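Malonyl CoA-acyl carrier protein transacylase (Staphylococcus aureus, PDB 3IM9) catalyses the transfer of the malonyl group from malonyl-CoA to holo-acyl carrier protein, supplying malonyl-ACP for bacterial fatty acid biosynthesis. Local coordinates at residues 117-121 against 221-227; 15-21 against 282-287. All blocks are in the same frame, centred on the assembly; numbering follows the deposited sequence.

Contact 1: 117-121 against 221-227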
loop_
_atom_site.group_PDB
_atom_site.type_symbol
_atom_site.label_atom_id
_atom_site.label_comp_id
_atom_site.label_asym_id
_atom_site.label_seq_id
_atom_site.Cartn_x
_atom_site.Cartn_y
_atom_site.Cartn_z
ATOM N N LYS A 117 -9.806 12.045 -2.500
ATOM C CA LYS A 117 -9.191 13.376 -2.670
ATOM C C LYS A 117 -7.850 13.392 -1.958
ATOM O O LYS A 117 -6.853 13.937 -2.548
ATOM C CB LYS A 117 -10.112 14.481 -2.060
ATOM C CG LYS A 117 -11.508 14.575 -2.755
ATOM C CD LYS A 117 -12.500 15.357 -1.943
ATOM C CE LYS A 117 -13.768 15.521 -2.743
ATOM N NZ LYS A 117 -14.864 16.154 -1.817
ATOM N N ILE A 118 -7.801 12.782 -0.771
ATOM C CA ILE A 118 -6.548 12.783 -0.025
ATOM C C ILE A 118 -5.424 12.025 -0.815
ATOM O O ILE A 118 -4.274 12.513 -0.904
ATOM C CB ILE A 118 -6.743 12.117 1.355
ATOM C CG1 ILE A 118 -7.474 13.222 2.169
ATOM C CG2 ILE A 118 -5.384 11.779 2.010
ATOM C CD1 ILE A 118 -8.061 12.629 3.438
ATOM N N VAL A 119 -5.771 10.861 -1.397
ATOM C CA VAL A 119 -4.690 10.116 -2.048
ATOM C C VAL A 119 -4.367 10.713 -3.406
ATOM O O VAL A 119 -3.186 10.592 -3.887
ATOM C CB VAL A 119 -5.005 8.602 -2.193
ATOM C CG1 VAL A 119 -5.196 7.983 -0.818
ATOM C CG2 VAL A 119 -6.146 8.259 -3.179
ATOM N N ARG A 120 -5.312 11.414 -4.085
ATOM C CA ARG A 120 -4.916 12.151 -5.238
ATOM C C ARG A 120 -3.879 13.232 -4.864
ATOM O O ARG A 120 -2.872 13.378 -5.590
ATOM C CB ARG A 120 -6.217 12.790 -5.892
ATOM C CG ARG A 120 -5.927 13.859 -6.985
ATOM C CD ARG A 120 -5.265 13.205 -8.158
ATOM N NE ARG A 120 -5.386 14.115 -9.337
ATOM C CZ ARG A 120 -4.845 13.858 -10.505
ATOM N NH1 ARG A 120 -4.115 12.737 -10.693
ATOM N NH2 ARG A 120 -5.035 14.717 -11.566
ATOM N N LYS A 121 -4.114 14.009 -3.767
ATOM C CA LYS A 121 -3.107 14.967 -3.393
ATOM C C LYS A 121 -1.786 14.280 -2.968
ATOM O O LYS A 121 -0.756 14.776 -3.354
ATOM C CB LYS A 121 -3.662 15.789 -2.172
ATOM C CG LYS A 121 -2.694 16.931 -1.687
ATOM C CD LYS A 121 -2.476 18.017 -2.673
ATOM C CE LYS A 121 -3.661 18.940 -2.705
ATOM N NZ LYS A 121 -3.341 20.263 -3.443
ATOM N N TYR A 221 -3.223 19.820 3.855
ATOM C CA TYR A 221 -4.379 19.344 3.095
ATOM C C TYR A 221 -5.272 18.379 3.882
ATOM O O TYR A 221 -6.467 18.473 3.802
ATOM C CB TYR A 221 -3.951 18.658 1.784
ATOM C CG TYR A 221 -5.090 18.386 0.836
ATOM C CD1 TYR A 221 -5.783 19.404 0.268
ATOM C CD2 TYR A 221 -5.464 17.098 0.527
ATOM C CE1 TYR A 221 -6.800 19.144 -0.591
ATOM C CE2 TYR A 221 -6.476 16.833 -0.349
ATOM C CZ TYR A 221 -7.161 17.837 -0.899
ATOM O OH TYR A 221 -8.156 17.532 -1.768
ATOM N N ILE A 222 -4.667 17.433 4.576
ATOM C CA ILE A 222 -5.462 16.435 5.268
ATOM C C ILE A 222 -6.331 17.062 6.413
ATOM O O ILE A 222 -7.281 16.406 6.869
ATOM C CB ILE A 222 -4.732 15.198 5.719
ATOM C CG1 ILE A 222 -3.695 15.497 6.840
ATOM C CG2 ILE A 222 -4.058 14.474 4.436
ATOM C CD1 ILE A 222 -2.950 14.332 7.396
ATOM N N ASN A 223 -5.991 18.265 6.805
ATOM C CA ASN A 223 -6.805 18.983 7.825
ATOM C C ASN A 223 -8.078 19.471 7.251
ATOM O O ASN A 223 -8.945 19.903 8.008
ATOM C CB ASN A 223 -6.079 20.255 8.359
ATOM C CG ASN A 223 -4.943 19.919 9.266
ATOM O OD1 ASN A 223 -4.855 18.813 9.835
ATOM N ND2 ASN A 223 -3.999 20.883 9.357
ATOM N N GLN A 224 -8.208 19.416 5.934
ATOM C CA GLN A 224 -9.496 19.790 5.298
ATOM C C GLN A 224 -10.570 18.708 5.443
ATOM O O GLN A 224 -11.737 18.919 4.938
ATOM C CB GLN A 224 -9.322 20.220 3.856
ATOM C CG GLN A 224 -8.361 21.412 3.709
ATOM C CD GLN A 224 -8.142 21.812 2.303
ATOM O OE1 GLN A 224 -8.897 21.513 1.378
ATOM N NE2 GLN A 224 -7.010 22.551 2.081
ATOM N N PHE A 225 -10.287 17.562 6.076
ATOM C CA PHE A 225 -11.256 16.501 6.127
ATOM C C PHE A 225 -11.435 16.081 7.562
ATOM O O PHE A 225 -10.510 16.212 8.383
ATOM C CB PHE A 225 -10.660 15.304 5.329
ATOM C CG PHE A 225 -10.383 15.674 3.909
ATOM C CD1 PHE A 225 -9.143 16.208 3.524
ATOM C CD2 PHE A 225 -11.429 15.585 2.933
ATOM C CE1 PHE A 225 -8.945 16.672 2.268
ATOM C CE2 PHE A 225 -11.226 16.040 1.647
ATOM C CZ PHE A 225 -9.947 16.615 1.267
ATOM N N GLU A 226 -12.548 15.406 7.847
ATOM C CA GLU A 226 -12.813 14.899 9.179
ATOM C C GLU A 226 -12.307 13.471 9.266
ATOM O O GLU A 226 -12.629 12.615 8.450
ATOM C CB GLU A 226 -14.343 14.945 9.411
ATOM C CG GLU A 226 -14.727 14.270 10.694
ATOM C CD GLU A 226 -16.251 14.248 10.877
ATOM O OE1 GLU A 226 -16.803 13.114 11.056
ATOM O OE2 GLU A 226 -16.863 15.373 10.800
ATOM N N TRP A 227 -11.441 13.197 10.232
ATOM C CA TRP A 227 -10.951 11.888 10.497
ATOM C C TRP A 227 -11.697 11.307 11.691
ATOM O O TRP A 227 -11.928 12.010 12.725
ATOM C CB TRP A 227 -9.457 11.931 10.841
ATOM C CG TRP A 227 -8.634 12.392 9.673
ATOM C CD1 TRP A 227 -8.721 13.572 9.004
ATOM C CD2 TRP A 227 -7.626 11.605 9.011
ATOM N NE1 TRP A 227 -7.782 13.590 7.933
ATOM C CE2 TRP A 227 -7.137 12.384 7.938
ATOM C CE3 TRP A 227 -7.106 10.316 9.241
ATOM C CZ2 TRP A 227 -6.107 11.919 7.062
ATOM C CZ3 TRP A 227 -6.048 9.863 8.370
ATOM C CH2 TRP A 227 -5.610 10.669 7.305
HETATM O O HOH W 1 -7.173 16.139 -4.215
#
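Ile-118, on helix 112-128, fits into an apolar niche made by Ile-222, Phe-225 and Trp-227. This is the buried, tightly packed half of the contact. With chi1 at -77°, CG1 of Ile-118 lies over one face of the Phe-225 ring in a CH-pi contact, 4.0 Å from the ring centroid, while CG2 turns to CG2 of Ile-222 at 3.9 Å. Its CD1 continues toward CZ2 of Trp-227. The indole has a hydrogen bond within its own segment: Trp-227 NE1 donates to Ile-222 O at 3.1 Å, the donor tilted 31° from the carbonyl plane. Helix 246-256 packs on Ile-222 and Trp-227.

The outer half faces solvent more and is more polar, though Lys-121 still lies close on the Tyr-221 ring. Bends at chi2 and chi3 bring Lys-121 CE over the ring centre, 3.7 Å from the centroid. Lys-121 NZ makes an off-centre cation-pi contact, 4.9 Å from the Tyr-221 ring centroid. CE1 of Phe-225 lies over the opposite face. A water bridges Lys-117 O and Tyr-221 OH, at 3.0 Å from OH. Lys-117 CD touches the Phe-225 edge, and the chain then leads away.

Apolar packing of Ile-118 thus probably gives the contact most of its hold, while the Tyr-221 ring would favour the positive Lys-121 ammonium at the surface.

Contact 2: 15-21 against 282-287; sequences IFPGQGA and GPGKVL. With SO4 (sulfate ion), chain D.
Leu-287 packs across Ile-15, Phe-16 and Pro-17, where strand 11-16 gives way to a loop. The apolar contacts come first. CD1 of Ile-15 meets Leu-287 CB at 3.8 Å, the two side chains running past each other in opposite directions. Pro-17 CG lies 4.2 Å from Pro-283 CD. Farther out, Ala-21 CB is flanked by Pro-283 CG and Val-286 CG2. Leu-287 CD1 also makes a van der Waals contact with a carbonyl oxygen, Phe-16 O, at 3.3 Å.

Backbone shape comes next. Gly-282 faces Pro-17 at a point where a CB would collide with Pro-17 CG. A type II beta turn from Gly-18 to Ala-21 is closed by the hydrogen bond from Ala-21 N to Gly-18 O, 3.0 Å.

The polar contact is one hydrogen bond to a sulfate, probably from the crystallisation liquor. Gly-18 N donates to its O1 at 2.7 Å, almost straight at 172°. The methyls Leu-287 CD2 and Val-286 CG1 lie against sulfate O1 and O4 in van der Waals contact.

Both loops follow neighbouring parallel strands, 11-16 and 275-281. The first carries the Gly-Gln-Gly sequence, Gly-18 to Gly-20, which in FabD relatives borders the active site. Consistent with this, Leu-287 touches His-96, next to the probable nucleophile Ser-97.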
loop_
_atom_site.group_PDB
_atom_site.type_symbol
_atom_site.label_atom_id
_atom_site.label_comp_id
_atom_site.label_asym_id
_atom_site.label_seq_id
_atom_site.Cartn_x
_atom_site.Cartn_y
_atom_site.Cartn_z
ATOM N N ILE A 15 -6.869 -6.899 3.532
ATOM C CA ILE A 15 -5.616 -6.179 3.274
ATOM C C ILE A 15 -5.666 -5.627 1.855
ATOM O O ILE A 15 -6.348 -6.206 0.945
ATOM C CB ILE A 15 -4.346 -7.055 3.456
ATOM C CG1 ILE A 15 -4.287 -8.206 2.443
ATOM C CG2 ILE A 15 -4.333 -7.635 4.897
ATOM C CD1 ILE A 15 -3.124 -9.187 2.622
ATOM N N PHE A 16 -4.953 -4.522 1.650
ATOM C CA PHE A 16 -5.143 -3.775 0.374
ATOM C C PHE A 16 -3.772 -3.477 -0.249
ATOM O O PHE A 16 -2.892 -2.885 0.383
ATOM C CB PHE A 16 -5.877 -2.484 0.697
ATOM C CG PHE A 16 -7.251 -2.721 1.268
ATOM C CD1 PHE A 16 -7.465 -2.531 2.634
ATOM C CD2 PHE A 16 -8.297 -3.118 0.450
ATOM C CE1 PHE A 16 -8.743 -2.825 3.193
ATOM C CE2 PHE A 16 -9.594 -3.323 0.962
ATOM C CZ PHE A 16 -9.819 -3.141 2.353
ATOM N N PRO A 17 -3.583 -3.765 -1.547
ATOM C CA PRO A 17 -2.314 -3.484 -2.234
ATOM C C PRO A 17 -2.193 -2.010 -2.598
ATOM O O PRO A 17 -3.156 -1.234 -2.600
ATOM C CB PRO A 17 -2.423 -4.336 -3.483
ATOM C CG PRO A 17 -3.911 -4.312 -3.813
ATOM C CD PRO A 17 -4.600 -4.448 -2.397
ATOM N N GLY A 18 -0.959 -1.667 -2.911
ATOM C CA GLY A 18 -0.565 -0.307 -3.338
ATOM C C GLY A 18 0.075 -0.290 -4.719
ATOM O O GLY A 18 -0.083 -1.251 -5.536
ATOM N N GLN A 19 0.819 0.793 -4.919
ATOM C CA GLN A 19 1.539 1.007 -6.239
ATOM C C GLN A 19 2.256 -0.243 -6.649
ATOM O O GLN A 19 3.007 -0.879 -5.832
ATOM C CB GLN A 19 2.500 2.173 -6.012
ATOM C CG GLN A 19 3.146 2.647 -7.321
ATOM C CD GLN A 19 2.232 3.544 -8.088
ATOM O OE1 GLN A 19 1.533 4.392 -7.531
ATOM N NE2 GLN A 19 2.257 3.381 -9.457
ATOM N N GLY A 20 2.080 -0.590 -7.912
ATOM C CA GLY A 20 2.673 -1.848 -8.434
ATOM C C GLY A 20 1.666 -2.937 -8.694
ATOM O O GLY A 20 1.917 -3.791 -9.574
ATOM N N ALA A 21 0.488 -2.850 -8.057
ATOM C CA ALA A 21 -0.544 -3.820 -8.329
ATOM C C ALA A 21 -1.571 -3.424 -9.427
ATOM O O ALA A 21 -2.367 -4.241 -9.868
ATOM C CB ALA A 21 -1.297 -4.135 -7.017
ATOM N N GLY A 282 -8.428 -6.094 -4.265
ATOM C CA GLY A 282 -7.777 -5.128 -5.169
ATOM C C GLY A 282 -7.317 -5.944 -6.368
ATOM O O GLY A 282 -7.484 -7.135 -6.456
ATOM N N PRO A 283 -6.647 -5.290 -7.289
ATOM C CA PRO A 283 -6.107 -5.930 -8.418
ATOM C C PRO A 283 -4.834 -6.685 -8.027
ATOM O O PRO A 283 -4.100 -6.274 -7.099
ATOM C CB PRO A 283 -5.670 -4.756 -9.332
ATOM C CG PRO A 283 -5.347 -3.584 -8.458
ATOM C CD PRO A 283 -6.329 -3.842 -7.227
ATOM N N GLY A 284 -4.608 -7.837 -8.705
ATOM C CA GLY A 284 -3.435 -8.627 -8.385
ATOM C C GLY A 284 -3.531 -9.429 -7.088
ATOM O O GLY A 284 -4.538 -9.350 -6.372
ATOM N N LYS A 285 -2.481 -10.173 -6.776
ATOM C CA LYS A 285 -2.412 -10.881 -5.512
ATOM C C LYS A 285 -1.022 -10.695 -4.932
ATOM O O LYS A 285 -0.445 -11.630 -4.377
ATOM C CB LYS A 285 -2.708 -12.367 -5.711
ATOM C CG LYS A 285 -2.269 -12.914 -7.059
ATOM C CD LYS A 285 -3.017 -14.190 -7.409
ATOM C CE LYS A 285 -2.105 -15.403 -7.331
ATOM N NZ LYS A 285 -2.850 -16.673 -7.554
ATOM N N VAL A 286 -0.474 -9.490 -5.070
ATOM C CA VAL A 286 0.895 -9.279 -4.646
ATOM C C VAL A 286 1.059 -9.434 -3.141
ATOM O O VAL A 286 2.031 -10.049 -2.685
ATOM C CB VAL A 286 1.342 -7.834 -5.027
ATOM C CG1 VAL A 286 2.799 -7.533 -4.528
ATOM C CG2 VAL A 286 1.219 -7.591 -6.525
ATOM N N LEU A 287 0.118 -8.932 -2.357
ATOM C CA LEU A 287 0.343 -9.031 -0.860
ATOM C C LEU A 287 0.202 -10.521 -0.439
ATOM O O LEU A 287 0.883 -10.942 0.505
ATOM C CB LEU A 287 -0.614 -8.145 -0.062
ATOM C CG LEU A 287 -0.545 -6.619 -0.375
ATOM C CD1 LEU A 287 -1.512 -5.914 0.635
ATOM C CD2 LEU A 287 0.873 -6.112 -0.290
HETATM S S SO4 D . 2.290 -3.366 -3.270
HETATM O O1 SO4 D . 1.022 -3.503 -2.538
HETATM O O2 SO4 D . 2.156 -3.767 -4.793
HETATM O O3 SO4 D . 2.586 -1.954 -3.080
HETATM O O4 SO4 D . 3.375 -4.338 -2.608
#

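Contact 1 and contact 2 lie about 22 Å apart between centres and about 9 Å between nearest atoms. Along the chain both segments of contact 1 fall between the two of contact 2: the order is 15-21, 117-121, 221-227, 282-287. Contact 2 is near the centre of the chain, at the ends of two neighbouring strands of the parallel sheet. Contact 1 is farther out and joins helices 112-128 and 215-222. Helix 99-106 is common to both surroundings: Tyr-101, a calcium-site residue, touches Ile-118, while Ser-102 and Ser-103 touch Phe-16. Both contacts therefore touch the helix that follows the probable active-site Ser-97.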